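Local coordinates for MMACHC-like protein (Caenorhabditis elegans, PDB 5UJC) that binds cobalamin during vitamin B12 trafficking and probably catalyses the flavin-dependent decyanation of cyanocobalamin and the glutathione-dependent dealkylation of alkylcobalamins, at residues Val74-Thr77 and Met78-Ser82; Gly81-Asp84 and Glu85-Met89. One frame throughout, in Å; residues are numbered along the deposited sequence. Where two conformers were deposited one is given.

Interactions 1 and 2 are successive parts of one chain segment, with centres about 7 Å apart, and they share Gly81 and Ser82. Interaction 1 is the last turns of helix 62-80; interaction 2 is the start and body of the short helix 83-89. Gly81, with phi 106°, ends the first helix, and Ser82 caps the second. The two helices then pack on each other: Phe80 CE1 lies 3.5 Å from Met89 CB, and Thr77 CG2 lies 3.7 Å from Phe83 N. Both contacts centre about 27 Å from the centre of the chain, away from the methylcobalamin pocket, so they describe how a peripheral helix pair is built.

Interaction 1: residues Val74-Thr77 and Met78-Ser82; sequences VQKT and MDFGS
Asp79 OD2 accepts a hydrogen bond from a water 2.7 Å away, and the same water accepts one from Lys76 NZ, also at 2.7 Å. The ammonium and carboxylate are thus bridged by water, since NZ and OD2 themselves are 4.5 Å apart, beyond a salt bridge. The other carboxylate oxygen, Asp79 OD1, accepts a hydrogen bond from Gln75 NE2 of the preceding turn at 2.9 Å. Gln75 leaves the backbone with CG opposite N and then bends at chi2 (62°), which carries its amide across the Asp79 carboxylate at a slant. The donor direction lies in the amide plane of Gln75 but meets OD1 from above the carboxylate plane, the two planes being 37° apart. With both oxygens engaged, rotation of the carboxylate is probably restricted. Beneath, i to i+4 backbone bonds continue to Gly81 N, 2.8 Å from Thr77 O, where positive phi ends the helix. The Phe80 ring turns an edge to the backbone, its CD2 3.3 Å from Lys76 O. Thr77 OG1 bonds back to Val73 O. This surface turn closes helix 62-80: Phe80 and Thr77 pack against Val86 of helix 83-89, while Val74 and Thr77 touch Val264 of helix 257-265.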
ATOM      1  N   VAL A  74       1.099  -3.090 -21.740  1.00 10.00           N
ATOM      2  CA  VAL A  74       1.474  -2.961 -23.160  1.00 11.53           C
ATOM      3  C   VAL A  74       2.295  -4.167 -23.592  1.00 12.19           C
ATOM      4  O   VAL A  74       2.036  -4.785 -24.655  1.00 13.15           O
ATOM      5  CB  VAL A  74       2.221  -1.641 -23.413  1.00 14.21           C
ATOM      6  CG1 VAL A  74       2.834  -1.618 -24.813  1.00 17.15           C
ATOM      7  CG2 VAL A  74       1.257  -0.479 -23.245  1.00 15.84           C
ATOM      8  N   GLN A  75       3.273  -4.539 -22.779  1.00 12.35           N
ATOM      9  CA  GLN A  75       4.135  -5.660 -23.129  1.00 13.63           C
ATOM     10  C   GLN A  75       3.353  -6.973 -23.131  1.00 11.96           C
ATOM     11  O   GLN A  75       3.533  -7.803 -24.014  1.00 13.27           O
ATOM     12  CB  GLN A  75       5.311  -5.753 -22.152  1.00 15.94           C
ATOM     13  CG  GLN A  75       6.328  -6.827 -22.523  1.00 19.65           C
ATOM     14  CD  GLN A  75       6.966  -6.556 -23.879  1.00 21.80           C
ATOM     15  OE1 GLN A  75       7.573  -5.509 -24.083  1.00 29.19           O
ATOM     16  NE2 GLN A  75       6.814  -7.488 -24.813  1.00 25.51           N
ATOM     17  N   LYS A  76       2.518  -7.194 -22.113  1.00 11.59           N
ATOM     18  CA  LYS A  76       1.747  -8.421 -22.067  1.00 11.82           C
ATOM     19  C   LYS A  76       0.812  -8.539 -23.250  1.00 12.16           C
ATOM     20  O   LYS A  76       0.594  -9.631 -23.758  1.00 13.39           O
ATOM     21  CB  LYS A  76       0.987  -8.543 -20.745  1.00 13.09           C
ATOM     22  CG  LYS A  76       1.885  -8.801 -19.560  1.00 16.06           C
ATOM     23  CD  LYS A  76       2.464 -10.208 -19.611  1.00 18.95           C
ATOM     24  CE  LYS A  76       3.386 -10.506 -18.475  1.00 22.03           C
ATOM     25  NZ  LYS A  76       3.952 -11.874 -18.663  1.00 30.49           N
ATOM     26  N   THR A  77       0.266  -7.431 -23.690  1.00 11.53           N
ATOM     27  CA  THR A  77      -0.619  -7.441 -24.849  1.00 11.86           C
ATOM     28  C   THR A  77       0.150  -7.868 -26.083  1.00 14.00           C
ATOM     29  O   THR A  77      -0.354  -8.701 -26.884  1.00 16.20           O
ATOM     30  CB  THR A  77      -1.309  -6.062 -25.033  1.00 12.44           C
ATOM     31  OG1 THR A  77      -2.107  -5.758 -23.873  1.00 13.92           O
ATOM     32  CG2 THR A  77      -2.180  -6.046 -26.233  1.00 16.87           C
ATOM     33  N   MET A  78       1.354  -7.349 -26.240  1.00 16.25           N
ATOM     34  CA  MET A  78       2.226  -7.781 -27.347  1.00 18.45           C
ATOM     35  C   MET A  78       2.522  -9.285 -27.246  1.00 19.40           C
ATOM     36  O   MET A  78       2.404 -10.025 -28.245  1.00 20.62           O
ATOM     37  CB  MET A  78       3.524  -6.979 -27.344  1.00 20.05           C
ATOM     38  CG  MET A  78       4.527  -7.389 -28.437  1.00 22.77           C
ATOM     39  SD  MET A  78       3.844  -7.213 -30.097  1.00 26.28           S
ATOM     40  CE  MET A  78       4.035  -5.452 -30.347  1.00 27.21           C
ATOM     41  N   ASP A  79       2.835  -9.749 -26.038  1.00 16.26           N
ATOM     42  CA  ASP A  79       3.206 -11.150 -25.812  1.00 16.78           C
ATOM     43  C   ASP A  79       2.054 -12.117 -26.131  1.00 15.53           C
ATOM     44  O   ASP A  79       2.249 -13.172 -26.774  1.00 19.02           O
ATOM     45  CB  ASP A  79       3.633 -11.371 -24.364  1.00 18.47           C
ATOM     46  CG  ASP A  79       4.934 -10.632 -23.987  1.00 21.85           C
ATOM     47  OD1 ASP A  79       5.667 -10.182 -24.878  1.00 22.97           O
ATOM     48  OD2 ASP A  79       5.205 -10.504 -22.756  1.00 26.34           O
ATOM     49  N   PHE A  80       0.867 -11.788 -25.633  1.00 14.84           N
ATOM     50  CA  PHE A  80      -0.319 -12.659 -25.817  1.00 15.48           C
ATOM     51  C   PHE A  80      -0.959 -12.491 -27.202  1.00 17.99           C
ATOM     52  O   PHE A  80      -1.675 -13.395 -27.679  1.00 21.79           O
ATOM     53  CB  PHE A  80      -1.353 -12.391 -24.723  1.00 15.48           C
ATOM     54  CG  PHE A  80      -1.064 -13.094 -23.427  1.00 15.22           C
ATOM     55  CD1 PHE A  80      -1.356 -14.456 -23.284  1.00 18.40           C
ATOM     56  CD2 PHE A  80      -0.532 -12.415 -22.345  1.00 16.73           C
ATOM     57  CE1 PHE A  80      -1.090 -15.120 -22.114  1.00 19.15           C
ATOM     58  CE2 PHE A  80      -0.271 -13.081 -21.158  1.00 18.41           C
ATOM     59  CZ  PHE A  80      -0.547 -14.441 -21.045  1.00 19.81           C
ATOM     60  N   GLY A  81      -0.698 -11.346 -27.846  1.00 17.05           N
ATOM     61  CA  GLY A  81      -1.106 -11.119 -29.250  1.00 18.07           C
ATOM     62  C   GLY A  81      -2.280 -10.169 -29.428  1.00 15.98           C
ATOM     63  O   GLY A  81      -2.476  -9.628 -30.518  1.00 18.46           O
ATOM     64  N   SER A  82      -3.091 -10.007 -28.386  1.00 15.55           N
ATOM     65  CA  SER A  82      -4.239  -9.105 -28.430  1.00 14.50           C
ATOM     66  C   SER A  82      -4.683  -8.784 -27.028  1.00 14.17           C
ATOM     67  O   SER A  82      -4.416  -9.552 -26.079  1.00 13.81           O
ATOM     68  CB  SER A  82      -5.408  -9.744 -29.191  1.00 16.25           C
ATOM     69  OG  SER A  82      -5.999 -10.801 -28.437  1.00 17.21           O
TER
HETATM   70  O   HOH W   1       4.503 -12.582 -21.256  1.00 27.96           O

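Interaction 2: residues Gly81-Asp84 and Glu85-Met89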
ATOM      1  N   GLY A  81      -0.698 -11.346 -27.846  1.00 17.05           N
ATOM      2  CA  GLY A  81      -1.106 -11.119 -29.250  1.00 18.07           C
ATOM      3  C   GLY A  81      -2.280 -10.169 -29.428  1.00 15.98           C
ATOM      4  O   GLY A  81      -2.476  -9.628 -30.518  1.00 18.46           O
ATOM      5  N   SER A  82      -3.091 -10.007 -28.386  1.00 15.55           N
ATOM      6  CA  SER A  82      -4.239  -9.105 -28.430  1.00 14.50           C
ATOM      7  C   SER A  82      -4.683  -8.784 -27.028  1.00 14.17           C
ATOM      8  O   SER A  82      -4.416  -9.552 -26.079  1.00 13.81           O
ATOM      9  CB  SER A  82      -5.408  -9.744 -29.191  1.00 16.25           C
ATOM     10  OG  SER A  82      -5.999 -10.801 -28.437  1.00 17.21           O
ATOM     11  N   PHE A  83      -5.395  -7.675 -26.894  1.00 13.27           N
ATOM     12  CA  PHE A  83      -5.953  -7.301 -25.630  1.00 15.62           C
ATOM     13  C   PHE A  83      -6.952  -8.359 -25.117  1.00 15.42           C
ATOM     14  O   PHE A  83      -6.966  -8.699 -23.919  1.00 15.19           O
ATOM     15  CB  PHE A  83      -6.610  -5.915 -25.728  1.00 17.92           C
ATOM     16  CG  PHE A  83      -7.169  -5.422 -24.430  1.00 20.31           C
ATOM     17  CD1 PHE A  83      -6.327  -5.042 -23.405  1.00 22.50           C
ATOM     18  CD2 PHE A  83      -8.506  -5.368 -24.235  1.00 24.19           C
ATOM     19  CE1 PHE A  83      -6.827  -4.594 -22.224  1.00 23.40           C
ATOM     20  CE2 PHE A  83      -9.026  -4.891 -23.057  1.00 25.32           C
ATOM     21  CZ  PHE A  83      -8.183  -4.504 -22.054  1.00 23.80           C
ATOM     22  N   ASP A  84      -7.808  -8.864 -25.994  1.00 15.61           N
ATOM     23  CA  ASP A  84      -8.806  -9.837 -25.552  1.00 18.19           C
ATOM     24  C   ASP A  84      -8.127 -11.100 -24.982  1.00 14.93           C
ATOM     25  O   ASP A  84      -8.573 -11.655 -23.997  1.00 16.51           O
ATOM     26  CB  ASP A  84      -9.753 -10.211 -26.690  1.00 21.77           C
ATOM     27  CG  ASP A  84     -10.761  -9.109 -27.016  1.00 24.39           C
ATOM     28  OD1 ASP A  84     -11.013  -8.220 -26.172  1.00 27.97           O
ATOM     29  OD2 ASP A  84     -11.314  -9.143 -28.120  1.00 30.22           O
ATOM     30  N   GLU A  85      -6.998 -11.497 -25.565  1.00 14.46           N
ATOM     31  CA  GLU A  85      -6.259 -12.645 -25.042  1.00 14.90           C
ATOM     32  C   GLU A  85      -5.641 -12.381 -23.670  1.00 14.22           C
ATOM     33  O   GLU A  85      -5.716 -13.221 -22.794  1.00 14.27           O
ATOM     34  CB  GLU A  85      -5.183 -13.121 -26.029  1.00 17.76           C
ATOM     35  CG  GLU A  85      -4.595 -14.502 -25.687  1.00 22.03           C
ATOM     36  CD  GLU A  85      -5.633 -15.643 -25.726  1.00 29.27           C
ATOM     37  OE1 GLU A  85      -6.732 -15.454 -26.312  1.00 33.36           O
ATOM     38  OE2 GLU A  85      -5.334 -16.743 -25.187  1.00 35.90           O
ATOM     39  N   VAL A  86      -5.065 -11.206 -23.488  0.60 13.08           N
ATOM     40  CA  VAL A  86      -4.512 -10.862 -22.189  0.60 13.70           C
ATOM     41  C   VAL A  86      -5.606 -10.910 -21.135  0.60 13.61           C
ATOM     42  O   VAL A  86      -5.407 -11.434 -20.039  0.60 13.58           O
ATOM     43  CB  VAL A  86      -3.904  -9.455 -22.147  0.60 16.94           C
ATOM     44  CG1 VAL A  86      -3.240  -9.230 -20.794  0.60 19.47           C
ATOM     45  CG2 VAL A  86      -2.899  -9.265 -23.220  0.60 20.40           C
ATOM     46  N   CYS A  87      -6.748 -10.317 -21.454  1.00 13.12           N
ATOM     47  CA  CYS A  87      -7.890 -10.285 -20.504  0.74 15.53           C
ATOM     48  C   CYS A  87      -8.320 -11.673 -20.099  1.00 15.47           C
ATOM     49  O   CYS A  87      -8.592 -11.917 -18.914  1.00 18.92           O
ATOM     50  CB  CYS A  87      -9.073  -9.556 -21.109  0.74 19.31           C
ATOM     51  SG  CYS A  87      -8.797  -7.810 -21.279  0.74 20.96           S
ATOM     52  N   GLU A  88      -8.366 -12.595 -21.066  1.00 15.36           N
ATOM     53  CA  GLU A  88      -8.763 -13.983 -20.799  1.00 17.28           C
ATOM     54  C   GLU A  88      -7.731 -14.670 -19.920  1.00 17.20           C
ATOM     55  O   GLU A  88      -8.085 -15.412 -18.992  1.00 20.77           O
ATOM     56  CB  GLU A  88      -8.931 -14.752 -22.110  1.00 19.76           C
ATOM     57  CG  GLU A  88      -9.267 -16.235 -21.941  1.00 28.17           C
ATOM     58  CD  GLU A  88      -9.332 -16.986 -23.265  1.00 37.79           C
ATOM     59  OE1 GLU A  88      -9.100 -16.363 -24.335  1.00 54.80           O
ATOM     60  OE2 GLU A  88      -9.598 -18.214 -23.234  1.00 50.79           O
ATOM     61  N   MET A  89      -6.451 -14.441 -20.212  1.00 13.97           N
ATOM     62  CA  MET A  89      -5.377 -15.228 -19.581  1.00 13.83           C
ATOM     63  C   MET A  89      -4.859 -14.650 -18.264  1.00 12.95           C
ATOM     64  O   MET A  89      -4.246 -15.371 -17.481  1.00 15.91           O
ATOM     65  CB  MET A  89      -4.221 -15.434 -20.553  1.00 14.98           C
ATOM     66  CG  MET A  89      -4.614 -16.256 -21.763  1.00 16.75           C
ATOM     67  SD  MET A  89      -5.502 -17.802 -21.425  1.00 19.73           S
ATOM     68  CE  MET A  89      -4.274 -18.729 -20.462  1.00 23.72           C
TER
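Phe83 and Cys87, one helical turn apart, form the tight side of this contact. Cys87 was modelled in two conformers; in one, SG sits over a face of the Phe83 ring, 3.6 Å from the ring centroid and 22° off its normal. It is displaced toward the rim, where CE2 is the nearest ring atom at 3.4 Å: a sulfur-aromatic contact, whose detail is less certain because the cysteine has a second position. Phe83 reaches it with CG anti to the backbone N, an orientation that also brings its ring against Trp257, their planes at about 80°, and its side chain against Val264 of helix 257-265. Behind the pair, Cys87 N donates to Phe83 O at 3.0 Å.

Ser82, in an extended backbone conformation, makes the polar start of helix 83-89 as its N-cap: its OG accepts from Glu85 N at 3.1 Å, and its carbonyl O from Val86 N. A chi1 of 71°, with OG between N and the carbonyl carbon, turns the hydroxyl forward to the first turn, where it also rests 3.4 Å from Glu85 CB. With an alanine here, Glu85 N would probably lose its capping acceptor, and the start of helix 83-89 would be less firmly fixed. The solvent side is looser: the exposed Glu88 meets the first turn through its backbone bond to Asp84 O and its CB, and Asp84, also exposed, forms a salt bridge through OD1 with Arg261.

Chemically, the hydroxyl cap satisfies a first-turn amide, while the acidic groups of Asp84 and Glu85 near this amino end would probably interact favourably with the helix dipole.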